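Bartonella effector protein (Bep) substrate of VirB T4SS (Bartonella sp. AR 15-3, PDB 4M16) probably transfers AMP from ATP to tyrosine or threonine residues of target proteins through its N-terminal Fic domain, one part of a longer translocated effector. Local coordinates at residues A[35-40]-A[72-77]; A[45-50]-A[66-71]; A[60-65]-A[152-157]; A[118-123]-A[165-170]. One frame throughout, in Å; residues are numbered along the deposited sequence.

Interaction 1: A[35-40]-A[72-77]; sequences KRCKRN and SAFEWA
The phenyl ring of Phe74 takes the sulfur of Cys37 at a slant: SG stands 4.7 Å from the ring centroid and 47° off the ring normal. The two faces of this ring are occupied from within the loop itself. On one lies the indole of Trp76, whose CZ2 sits 3.5 Å above the ring plane toward the rim; on the other the methyl CB of Ala73 is placed over the centre. A type I turn from Phe74 to Ala77 folds the indole back, and Trp76 in return receives Phe74 CB over the centre of its own ring. Cys37 projects from helix 30-48 with SG anti to its carbonyl carbon (chi1 -70°), which brings the sulfur 3.8 Å from Ala73 CB and 4.0 Å from Phe74 CZ, so that the methyl and the end of the ring (CE2 and CZ) share one sulfur. One turn further along the helix, the amide of Asn40 faces the loop with its nitrogen, ND2 lying 3.7 Å from Ser72 CB. Its oxygen is taken up on the helix: Arg36 NE donates to Asn40 OD1 over 3.0 Å, in the guanidinium plane but tilted from the carbonyl plane, and thereby fixes the turn of the amide. Leu21 adds to the packing around Phe74, while the backbone of Ala73 bonds to Lys24. Chemically, then, the helix meets the loop through dispersion between sulfur, methyl and ring, while the polar pair beside them is settled within the helix and lends the loop only a van der Waals surface.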
# COMPACT_ATOMS: atom_id res chain seq x y z
N LYS A 35 -5.41 -16.76 1.20
CA LYS A 35 -4.64 -17.33 2.32
C LYS A 35 -3.20 -17.56 1.96
O LYS A 35 -2.29 -17.26 2.76
CB LYS A 35 -5.25 -18.64 2.79
N ARG A 36 -2.95 -18.01 0.74
CA ARG A 36 -1.59 -18.33 0.33
C ARG A 36 -0.76 -17.08 0.08
O ARG A 36 0.40 -17.03 0.49
CB ARG A 36 -1.58 -19.28 -0.87
CG ARG A 36 -0.21 -19.52 -1.44
CD ARG A 36 0.75 -20.12 -0.41
NE ARG A 36 1.98 -20.60 -1.01
CZ ARG A 36 2.15 -21.82 -1.54
NH1 ARG A 36 1.19 -22.73 -1.54
NH2 ARG A 36 3.32 -22.11 -2.09
N CYS A 37 -1.39 -16.06 -0.51
CA CYS A 37 -0.79 -14.75 -0.62
C CYS A 37 -0.40 -14.19 0.72
O CYS A 37 0.70 -13.62 0.84
CB CYS A 37 -1.63 -13.77 -1.44
SG CYS A 37 -1.63 -14.23 -3.18
N LYS A 38 -1.26 -14.31 1.73
CA LYS A 38 -0.92 -13.78 3.03
C LYS A 38 0.26 -14.51 3.61
O LYS A 38 1.16 -13.89 4.17
CB LYS A 38 -2.11 -13.92 3.99
CG LYS A 38 -3.17 -12.86 3.74
CD LYS A 38 -4.13 -12.71 4.91
CE LYS A 38 -5.34 -11.90 4.47
NZ LYS A 38 -5.95 -11.31 5.66
N ARG A 39 0.26 -15.85 3.50
CA ARG A 39 1.37 -16.63 4.02
C ARG A 39 2.69 -16.29 3.37
O ARG A 39 3.68 -16.05 4.06
CB ARG A 39 1.09 -18.14 3.87
CG ARG A 39 -0.03 -18.61 4.74
CD ARG A 39 -0.10 -20.15 4.92
NE ARG A 39 -0.29 -20.89 3.68
CZ ARG A 39 -1.45 -21.07 3.02
NH1 ARG A 39 -2.60 -20.55 3.45
NH2 ARG A 39 -1.45 -21.78 1.89
N ASN A 40 2.71 -16.26 2.05
CA ASN A 40 3.92 -15.90 1.31
C ASN A 40 4.46 -14.51 1.75
O ASN A 40 5.63 -14.36 2.02
CB ASN A 40 3.65 -15.89 -0.18
CG ASN A 40 3.50 -17.28 -0.80
OD1 ASN A 40 3.61 -18.30 -0.14
ND2 ASN A 40 3.43 -17.29 -2.12
N SER A 72 6.07 -14.43 -5.99
CA SER A 72 5.74 -15.84 -6.11
C SER A 72 4.33 -16.12 -6.63
O SER A 72 4.07 -17.20 -7.24
CB SER A 72 5.96 -16.58 -4.79
OG SER A 72 7.36 -16.68 -4.56
N ALA A 73 3.42 -15.17 -6.40
CA ALA A 73 2.01 -15.35 -6.78
C ALA A 73 1.59 -14.74 -8.10
O ALA A 73 0.84 -15.37 -8.87
CB ALA A 73 1.11 -14.86 -5.67
N PHE A 74 2.05 -13.51 -8.37
CA PHE A 74 1.59 -12.76 -9.54
C PHE A 74 2.67 -12.35 -10.52
O PHE A 74 3.73 -11.78 -10.12
CB PHE A 74 0.82 -11.51 -9.07
CG PHE A 74 -0.35 -11.82 -8.18
CD1 PHE A 74 -1.35 -12.62 -8.61
CD2 PHE A 74 -0.44 -11.27 -6.94
CE1 PHE A 74 -2.42 -12.92 -7.80
CE2 PHE A 74 -1.53 -11.51 -6.12
CZ PHE A 74 -2.52 -12.34 -6.54
N GLU A 75 2.42 -12.65 -11.81
CA GLU A 75 3.26 -12.22 -12.90
C GLU A 75 3.49 -10.72 -12.89
O GLU A 75 4.54 -10.25 -13.31
CB GLU A 75 2.68 -12.66 -14.27
CG GLU A 75 2.70 -14.14 -14.52
CD GLU A 75 2.05 -14.53 -15.85
OE1 GLU A 75 2.26 -13.83 -16.86
OE2 GLU A 75 1.32 -15.55 -15.86
N TRP A 76 2.49 -9.98 -12.39
CA TRP A 76 2.49 -8.53 -12.46
C TRP A 76 3.01 -7.90 -11.17
O TRP A 76 2.99 -6.67 -11.04
CB TRP A 76 1.08 -7.97 -12.82
CG TRP A 76 -0.04 -8.61 -12.04
CD1 TRP A 76 -0.85 -9.61 -12.46
CD2 TRP A 76 -0.48 -8.26 -10.73
NE1 TRP A 76 -1.75 -9.95 -11.50
CE2 TRP A 76 -1.57 -9.12 -10.42
CE3 TRP A 76 -0.11 -7.29 -9.81
CZ2 TRP A 76 -2.25 -9.06 -9.22
CZ3 TRP A 76 -0.79 -7.23 -8.61
CH2 TRP A 76 -1.81 -8.15 -8.30
N ALA A 77 3.47 -8.69 -10.20
CA ALA A 77 4.05 -8.07 -8.95
C ALA A 77 5.18 -7.09 -9.32
O ALA A 77 6.05 -7.38 -10.15
CB ALA A 77 4.56 -9.17 -7.98

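Interaction 2: A[45-50]-A[66-71]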
# COMPACT_ATOMS: atom_id res chain seq x y z
N ILE A 45 8.06 -10.49 4.69
CA ILE A 45 8.15 -9.42 5.72
C ILE A 45 9.21 -9.82 6.75
O ILE A 45 10.03 -9.01 7.13
CB ILE A 45 6.80 -9.17 6.42
CG1 ILE A 45 5.78 -8.66 5.43
CG2 ILE A 45 6.95 -8.27 7.66
CD1 ILE A 45 6.07 -7.31 4.89
N ASN A 46 9.20 -11.09 7.14
CA ASN A 46 10.20 -11.61 8.04
C ASN A 46 11.64 -11.46 7.56
O ASN A 46 12.48 -11.02 8.34
CB ASN A 46 9.94 -13.07 8.40
CG ASN A 46 8.66 -13.25 9.18
OD1 ASN A 46 8.09 -12.29 9.67
ND2 ASN A 46 8.20 -14.48 9.28
N SER A 47 11.89 -11.77 6.30
CA SER A 47 13.25 -11.64 5.69
C SER A 47 13.69 -10.17 5.74
O SER A 47 14.84 -9.85 6.15
CB SER A 47 13.23 -12.13 4.25
OG SER A 47 14.48 -11.92 3.62
N LEU A 48 12.77 -9.28 5.38
CA LEU A 48 13.06 -7.85 5.28
C LEU A 48 13.56 -7.26 6.58
O LEU A 48 14.19 -6.17 6.59
CB LEU A 48 11.85 -7.09 4.74
CG LEU A 48 11.40 -7.40 3.31
CD1 LEU A 48 10.01 -6.94 2.99
CD2 LEU A 48 12.34 -6.77 2.30
N ARG A 49 13.33 -7.96 7.70
CA ARG A 49 13.72 -7.43 9.01
C ARG A 49 15.25 -7.40 9.11
O ARG A 49 15.81 -6.50 9.69
CB ARG A 49 13.12 -8.29 10.14
N ASN A 50 15.94 -8.38 8.51
CA ASN A 50 17.42 -8.41 8.55
C ASN A 50 18.09 -7.96 7.24
O ASN A 50 19.30 -8.25 7.02
CB ASN A 50 17.94 -9.81 8.93
CG ASN A 50 17.58 -10.19 10.32
OD1 ASN A 50 17.12 -9.37 11.09
ND2 ASN A 50 17.80 -11.47 10.68
N HIS A 66 6.80 -4.60 -3.55
CA HIS A 66 5.63 -5.32 -4.04
C HIS A 66 6.03 -6.60 -4.77
O HIS A 66 5.39 -7.64 -4.59
CB HIS A 66 4.82 -4.41 -4.97
CG HIS A 66 3.48 -4.95 -5.31
ND1 HIS A 66 3.26 -5.71 -6.42
CD2 HIS A 66 2.29 -4.81 -4.69
CE1 HIS A 66 1.98 -6.01 -6.48
NE2 HIS A 66 1.38 -5.49 -5.44
N LYS A 67 7.09 -6.52 -5.59
CA LYS A 67 7.68 -7.68 -6.28
C LYS A 67 8.15 -8.73 -5.26
O LYS A 67 7.89 -9.94 -5.42
CB LYS A 67 8.82 -7.25 -7.23
CG LYS A 67 9.73 -8.35 -7.76
CD LYS A 67 9.10 -9.14 -8.86
CE LYS A 67 10.09 -10.14 -9.47
NZ LYS A 67 11.00 -9.52 -10.46
N ARG A 68 8.83 -8.30 -4.21
CA ARG A 68 9.21 -9.24 -3.14
C ARG A 68 8.03 -9.95 -2.48
O ARG A 68 8.06 -11.19 -2.27
CB ARG A 68 10.03 -8.53 -2.04
CG ARG A 68 11.44 -8.09 -2.45
CD ARG A 68 12.39 -9.28 -2.67
NE ARG A 68 12.50 -10.07 -1.44
CZ ARG A 68 13.24 -9.76 -0.38
NH1 ARG A 68 13.99 -8.67 -0.36
NH2 ARG A 68 13.20 -10.55 0.69
N LEU A 69 7.04 -9.14 -2.14
CA LEU A 69 5.87 -9.61 -1.38
C LEU A 69 4.98 -10.56 -2.18
O LEU A 69 4.45 -11.47 -1.61
CB LEU A 69 5.01 -8.45 -0.88
CG LEU A 69 5.58 -7.65 0.30
CD1 LEU A 69 4.92 -6.27 0.53
CD2 LEU A 69 5.55 -8.48 1.54
N PHE A 70 4.84 -10.32 -3.48
CA PHE A 70 3.82 -10.99 -4.30
C PHE A 70 4.36 -11.65 -5.57
O PHE A 70 3.57 -12.12 -6.40
CB PHE A 70 2.76 -9.95 -4.73
CG PHE A 70 2.02 -9.37 -3.58
CD1 PHE A 70 1.11 -10.16 -2.88
CD2 PHE A 70 2.26 -8.07 -3.13
CE1 PHE A 70 0.47 -9.70 -1.76
CE2 PHE A 70 1.58 -7.59 -2.01
CZ PHE A 70 0.68 -8.39 -1.34
N GLY A 71 5.67 -11.73 -5.71
CA GLY A 71 6.30 -12.20 -6.92
C GLY A 71 6.13 -13.68 -7.10
O GLY A 71 5.96 -14.17 -8.24
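Two pairs of side chains meet here in quite different attitudes: Ile45 and Leu69 meet at a slant, whereas the chains of Leu48 and Arg68 run alongside one another, each pointing back toward the other's helix. In the first pair the terminal methyl does the touching. Ile45 CD1 reaches across from helix 30-48 to within 3.6 Å of Leu69 CD2, and the CG1 behind it follows at 3.9 Å from the same methyl, so one branch of the leucine is met by two successive carbons of the isoleucine. In the second pair the arginine is bent rather than extended. Its chain turns at chi2 (-69°) and again at chi3 (-59°), which carries the guanidinium alongside the leucine; Leu48 CD2 then lies 3.7 Å from Arg68 NH1 and 4.1 Å from Arg68 CZ, obliquely to the flat group. Ser47 approaches the same guanidinium at its edge, near the plane, with OG 3.5 Å from Arg68 NH2. The stronger polar partner of both is Glu51, the residue after segment 45-50: it forms a salt bridge with Arg68 NH1 and a hydrogen bond with Ser47 OG. Tyr64 OH also bonds to Arg68 NH1, so NH1 has two polar partners, and the carboxylate of Glu51 probably offsets the arginine's charge. Leu48 and Leu69 are buried, while Ile45, Ser47 and Arg68 remain partly exposed. The contact pairs the consecutive helices 30-48 and 59-70 of the mainly helical Fic domain, with Leu69 passing on to Val162 and Ile165 of helix 159-174.

Interaction 3: A[60-65]-A[152-157]; sequences SYLKYL and IHPFRA
Phe155 reaches from its loop against helix 59-70, and its side chain can be followed outward atom by atom. CB points toward the helix, and with CG anti to the carbonyl carbon (chi1 -52°) the ring is sent on in the same general direction. Here the ring stacks on the imidazole of His66, one turn beyond Lys63 on the same helix. Farther out, CE2 meets the branch of Leu62: Leu62 CD2 lies 3.8 Å from Phe155 CE2, arriving obliquely to the ring, and Leu62 CG stands 4.0 Å from the same carbon, at the edge and in the ring plane. At the tip, Phe155 CZ abuts the helix backbone, 4.0 Å from Lys63 CA, which also sits at the ring edge near its plane. CE1 on the remaining side is 4.2 Å from Lys63 CG, the start of a lysine whose amino end leads away from the contact. In Leu62, CG anti to the backbone N (chi1 -179°) carries both CG and CD2 toward the loop, where CD2 also comes 4.2 Å from Pro154 CG. That proline in turn packs on Ile113 and Leu117 of helix 110-126. Phe155 O accepts from Asn159 ND2. His153, with positive phi, is the first residue past helix 135-152. The sequence His-Pro-Phe running from the end of one helix toward the start of the next is the signature opening of the Fic motif loop; Ala157 stands where the canonical motif carries an acidic residue, and the buried Phe155 packs this loop on helix 59-70.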
# COMPACT_ATOMS: atom_id res chain seq x y z
N SER A 60 10.34 3.49 -6.74
CA SER A 60 11.11 2.35 -7.19
C SER A 60 11.25 1.35 -6.05
O SER A 60 11.13 0.16 -6.27
CB SER A 60 12.48 2.75 -7.71
OG SER A 60 12.22 3.43 -8.90
N TYR A 61 11.49 1.82 -4.84
CA TYR A 61 11.59 0.92 -3.71
C TYR A 61 10.20 0.31 -3.44
O TYR A 61 10.10 -0.83 -3.03
CB TYR A 61 12.06 1.69 -2.48
CG TYR A 61 12.24 0.87 -1.24
CD1 TYR A 61 13.07 -0.23 -1.22
CD2 TYR A 61 11.55 1.21 -0.08
CE1 TYR A 61 13.23 -0.99 -0.08
CE2 TYR A 61 11.70 0.48 1.07
CZ TYR A 61 12.55 -0.63 1.08
OH TYR A 61 12.72 -1.34 2.26
N LEU A 62 9.14 1.10 -3.63
CA LEU A 62 7.81 0.58 -3.35
C LEU A 62 7.51 -0.59 -4.32
O LEU A 62 7.00 -1.65 -3.91
CB LEU A 62 6.76 1.68 -3.45
CG LEU A 62 5.33 1.24 -3.15
CD1 LEU A 62 5.12 1.14 -1.63
CD2 LEU A 62 4.34 2.23 -3.71
N LYS A 63 7.90 -0.42 -5.59
CA LYS A 63 7.72 -1.50 -6.61
C LYS A 63 8.57 -2.74 -6.30
O LYS A 63 8.12 -3.89 -6.45
CB LYS A 63 8.03 -0.96 -8.00
CG LYS A 63 7.08 0.16 -8.46
CD LYS A 63 7.56 0.70 -9.81
CE LYS A 63 6.94 2.05 -10.10
NZ LYS A 63 7.64 2.79 -11.18
N TYR A 64 9.81 -2.51 -5.87
CA TYR A 64 10.71 -3.54 -5.43
C TYR A 64 10.04 -4.37 -4.32
O TYR A 64 10.04 -5.60 -4.37
CB TYR A 64 12.05 -2.93 -4.93
CG TYR A 64 12.85 -3.87 -4.09
CD1 TYR A 64 13.73 -4.79 -4.68
CD2 TYR A 64 12.79 -3.81 -2.71
CE1 TYR A 64 14.51 -5.63 -3.90
CE2 TYR A 64 13.55 -4.66 -1.92
CZ TYR A 64 14.41 -5.57 -2.51
OH TYR A 64 15.16 -6.43 -1.74
N LEU A 65 9.52 -3.68 -3.30
CA LEU A 65 8.84 -4.35 -2.19
C LEU A 65 7.60 -5.16 -2.64
O LEU A 65 7.37 -6.26 -2.16
CB LEU A 65 8.44 -3.35 -1.09
CG LEU A 65 9.51 -2.71 -0.23
CD1 LEU A 65 8.92 -1.62 0.67
CD2 LEU A 65 10.25 -3.74 0.58
N ILE A 152 -3.48 6.83 -4.21
CA ILE A 152 -2.91 6.40 -5.48
C ILE A 152 -3.22 4.92 -5.82
O ILE A 152 -3.71 4.64 -6.92
CB ILE A 152 -1.37 6.63 -5.60
CG1 ILE A 152 -1.05 8.11 -5.50
CG2 ILE A 152 -0.93 6.16 -6.99
CD1 ILE A 152 0.44 8.43 -5.51
N HIS A 153 -2.98 4.02 -4.84
CA HIS A 153 -3.27 2.61 -4.97
C HIS A 153 -2.73 2.12 -6.30
O HIS A 153 -3.49 1.65 -7.15
CB HIS A 153 -4.78 2.30 -4.84
CG HIS A 153 -5.13 1.47 -3.64
ND1 HIS A 153 -4.80 1.86 -2.36
CD2 HIS A 153 -5.79 0.31 -3.52
CE1 HIS A 153 -5.27 0.98 -1.50
NE2 HIS A 153 -5.84 0.00 -2.19
N PRO A 154 -1.41 2.24 -6.50
CA PRO A 154 -0.82 2.05 -7.79
C PRO A 154 -0.76 0.60 -8.33
O PRO A 154 -0.45 0.45 -9.49
CB PRO A 154 0.61 2.55 -7.59
CG PRO A 154 0.92 2.31 -6.15
CD PRO A 154 -0.40 2.61 -5.48
N PHE A 155 -0.95 -0.42 -7.50
CA PHE A 155 -0.95 -1.85 -7.94
C PHE A 155 -2.34 -2.44 -8.15
O PHE A 155 -3.31 -1.97 -7.55
CB PHE A 155 -0.15 -2.71 -6.93
CG PHE A 155 1.22 -2.17 -6.65
CD1 PHE A 155 2.23 -2.31 -7.56
CD2 PHE A 155 1.48 -1.46 -5.46
CE1 PHE A 155 3.50 -1.74 -7.32
CE2 PHE A 155 2.71 -0.90 -5.23
CZ PHE A 155 3.75 -1.08 -6.13
N ARG A 156 -2.45 -3.52 -8.96
CA ARG A 156 -3.72 -4.20 -9.09
C ARG A 156 -4.27 -4.64 -7.74
O ARG A 156 -5.47 -4.53 -7.49
CB ARG A 156 -3.65 -5.39 -10.07
CG ARG A 156 -4.94 -6.15 -10.22
CD ARG A 156 -6.08 -5.27 -10.65
NE ARG A 156 -7.28 -6.06 -10.72
CZ ARG A 156 -8.01 -6.46 -9.67
NH1 ARG A 156 -7.68 -6.22 -8.39
NH2 ARG A 156 -9.07 -7.16 -9.90
N ALA A 157 -3.42 -5.12 -6.87
CA ALA A 157 -3.81 -5.56 -5.55
C ALA A 157 -2.55 -5.60 -4.67
O ALA A 157 -1.42 -5.48 -5.18
CB ALA A 157 -4.44 -6.95 -5.60

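Interaction 4: A[118-123]-A[165-170]; sequences KEFDEI and IFFEKL. With EDO (1,2-ethanediol), chain B.
The aromatic core of the Fic domain contains this contact, in which Phe120 of helix 110-126 meets Phe166 and Phe167 of helix 159-174. The helices stand well apart, with Phe120 CA 12.9 Å from Phe167 CA, and it is the rings that bridge the distance. Phe120, with CG anti to its backbone nitrogen (chi1 177°), and Phe166 point at each other from their two helices. The leading atom of Phe120, CZ, lies 3.8 Å from Phe166 CE1, and Phe120 CE2 is 3.9 Å from Phe166 CZ. The two planes are inclined at 48° with centroids 5.8 Å apart, so the pair is neither a stack nor a T-shape. Phe167 CZ adds a looser touch at the edge of the Phe120 ring. Helix 159-174 is the one that follows the Fic motif loop, and helix 135-152, which precedes that loop, completes the surroundings: Leu145 and Leu149 pack on Phe120, while Phe146 meets Phe167 edge-to-face. Helix 59-70 contributes Leu62 and Leu65, which lie against Phe166. Away from the aromatic rings, the carboxylate of Glu168 holds a molecule of 1,2-ethanediol, probably from the crystallisation liquor, in a two-point grip. The diol O1 donates to Glu168 OE1 over 3.1 Å and its O2 to Glu168 OE2 over 3.0 Å, the latter oxygen also accepting from the backbone nitrogen of Phe180.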
# COMPACT_ATOMS: atom_id res chain seq x y z
N LYS A 118 5.45 10.22 -9.21
CA LYS A 118 6.50 11.24 -9.31
C LYS A 118 6.36 12.29 -8.21
O LYS A 118 7.35 12.69 -7.60
CB LYS A 118 6.49 11.97 -10.68
N GLU A 119 5.14 12.75 -7.99
CA GLU A 119 4.88 13.79 -6.95
C GLU A 119 5.22 13.25 -5.54
O GLU A 119 5.88 13.90 -4.74
CB GLU A 119 3.43 14.29 -7.01
CG GLU A 119 3.10 15.10 -8.25
CD GLU A 119 1.61 15.34 -8.49
OE1 GLU A 119 0.77 14.46 -8.25
OE2 GLU A 119 1.27 16.43 -9.00
N PHE A 120 4.78 12.03 -5.26
CA PHE A 120 5.16 11.31 -4.03
C PHE A 120 6.69 11.30 -3.88
O PHE A 120 7.23 11.66 -2.78
CB PHE A 120 4.54 9.90 -4.08
CG PHE A 120 4.86 8.99 -2.93
CD1 PHE A 120 4.09 8.98 -1.76
CD2 PHE A 120 5.84 8.04 -3.07
CE1 PHE A 120 4.39 8.09 -0.73
CE2 PHE A 120 6.17 7.17 -2.07
CZ PHE A 120 5.45 7.19 -0.89
N ASP A 121 7.39 10.91 -4.95
CA ASP A 121 8.83 10.80 -4.90
C ASP A 121 9.44 12.17 -4.59
O ASP A 121 10.39 12.28 -3.82
CB ASP A 121 9.41 10.20 -6.20
CG ASP A 121 9.06 8.74 -6.39
OD1 ASP A 121 8.59 8.08 -5.41
OD2 ASP A 121 9.23 8.24 -7.52
N GLU A 122 8.93 13.21 -5.22
CA GLU A 122 9.50 14.53 -5.05
C GLU A 122 9.27 15.08 -3.63
O GLU A 122 10.15 15.76 -3.12
CB GLU A 122 8.95 15.50 -6.09
CG GLU A 122 9.39 15.24 -7.52
CD GLU A 122 8.55 16.00 -8.55
OE1 GLU A 122 7.32 16.30 -8.29
OE2 GLU A 122 9.08 16.25 -9.65
N ILE A 123 8.15 14.75 -2.98
CA ILE A 123 7.90 15.22 -1.61
C ILE A 123 8.95 14.55 -0.67
O ILE A 123 9.65 15.22 0.06
CB ILE A 123 6.48 14.91 -1.08
CG1 ILE A 123 5.40 15.63 -1.89
CG2 ILE A 123 6.36 15.33 0.38
CD1 ILE A 123 4.03 14.98 -1.76
N ILE A 165 4.65 -1.90 4.97
CA ILE A 165 6.07 -2.20 5.17
C ILE A 165 6.94 -1.02 4.71
O ILE A 165 7.95 -0.70 5.31
CB ILE A 165 6.50 -3.56 4.53
CG1 ILE A 165 7.96 -3.87 4.82
CG2 ILE A 165 6.24 -3.62 3.04
CD1 ILE A 165 8.21 -4.12 6.30
N PHE A 166 6.55 -0.37 3.63
CA PHE A 166 7.27 0.81 3.11
C PHE A 166 7.36 1.86 4.22
O PHE A 166 8.45 2.37 4.49
CB PHE A 166 6.60 1.40 1.88
CG PHE A 166 7.28 2.61 1.29
CD1 PHE A 166 7.06 3.86 1.82
CD2 PHE A 166 8.09 2.50 0.16
CE1 PHE A 166 7.64 4.99 1.26
CE2 PHE A 166 8.67 3.63 -0.43
CZ PHE A 166 8.45 4.87 0.14
N PHE A 167 6.23 2.14 4.87
CA PHE A 167 6.23 3.17 5.88
C PHE A 167 6.92 2.74 7.20
O PHE A 167 7.47 3.56 7.90
CB PHE A 167 4.81 3.72 6.12
CG PHE A 167 4.51 4.85 5.20
CD1 PHE A 167 4.09 4.60 3.90
CD2 PHE A 167 4.71 6.15 5.59
CE1 PHE A 167 3.86 5.64 3.01
CE2 PHE A 167 4.44 7.21 4.72
CZ PHE A 167 4.06 6.95 3.41
N GLU A 168 6.92 1.46 7.49
CA GLU A 168 7.62 0.95 8.67
C GLU A 168 9.15 1.10 8.45
O GLU A 168 9.87 1.52 9.37
CB GLU A 168 7.18 -0.50 8.96
CG GLU A 168 5.71 -0.60 9.41
CD GLU A 168 5.21 -2.03 9.65
OE1 GLU A 168 5.72 -2.96 9.00
OE2 GLU A 168 4.29 -2.23 10.46
N LYS A 169 9.62 0.77 7.25
CA LYS A 169 11.03 0.94 6.86
C LYS A 169 11.42 2.44 6.83
O LYS A 169 12.51 2.85 7.31
CB LYS A 169 11.31 0.24 5.53
CG LYS A 169 11.20 -1.30 5.60
CD LYS A 169 12.48 -1.92 6.15
CE LYS A 169 12.92 -3.13 5.33
NZ LYS A 169 14.37 -3.61 5.43
N LEU A 170 10.53 3.27 6.29
CA LEU A 170 10.76 4.71 6.30
C LEU A 170 10.91 5.27 7.71
O LEU A 170 11.79 6.10 7.95
CB LEU A 170 9.61 5.42 5.57
CG LEU A 170 9.64 6.94 5.45
CD1 LEU A 170 10.73 7.32 4.50
CD2 LEU A 170 8.33 7.54 4.96
C1 EDO B . 3.57 -5.96 8.19
O1 EDO B . 3.73 -4.72 7.48
C2 EDO B . 2.50 -5.84 9.29
O2 EDO B . 2.63 -4.67 10.10

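In the fold
Interactions 3 and 4 are buried and almost wholly apolar; interactions 1 and 2 are only partly buried and mix apolar packing with polar groups at their margins. Helix 30-48 serves both 1 and 2, helix 59-70 both 2 and 3. Interaction 2 is nested within the chain loop closed by interaction 1. His66 ties 2 to 3, its NE2 lying 2.8 Å from Ala157 O, a probable hydrogen bond, and Lys169 NZ reaches Leu48 O to join 4 to 2. Trp76 packs on Arg156 between 1 and 3. Interactions 1 and 4, on opposite sides of the chain's centre, do not touch, their nearest atoms being about 11 Å apart.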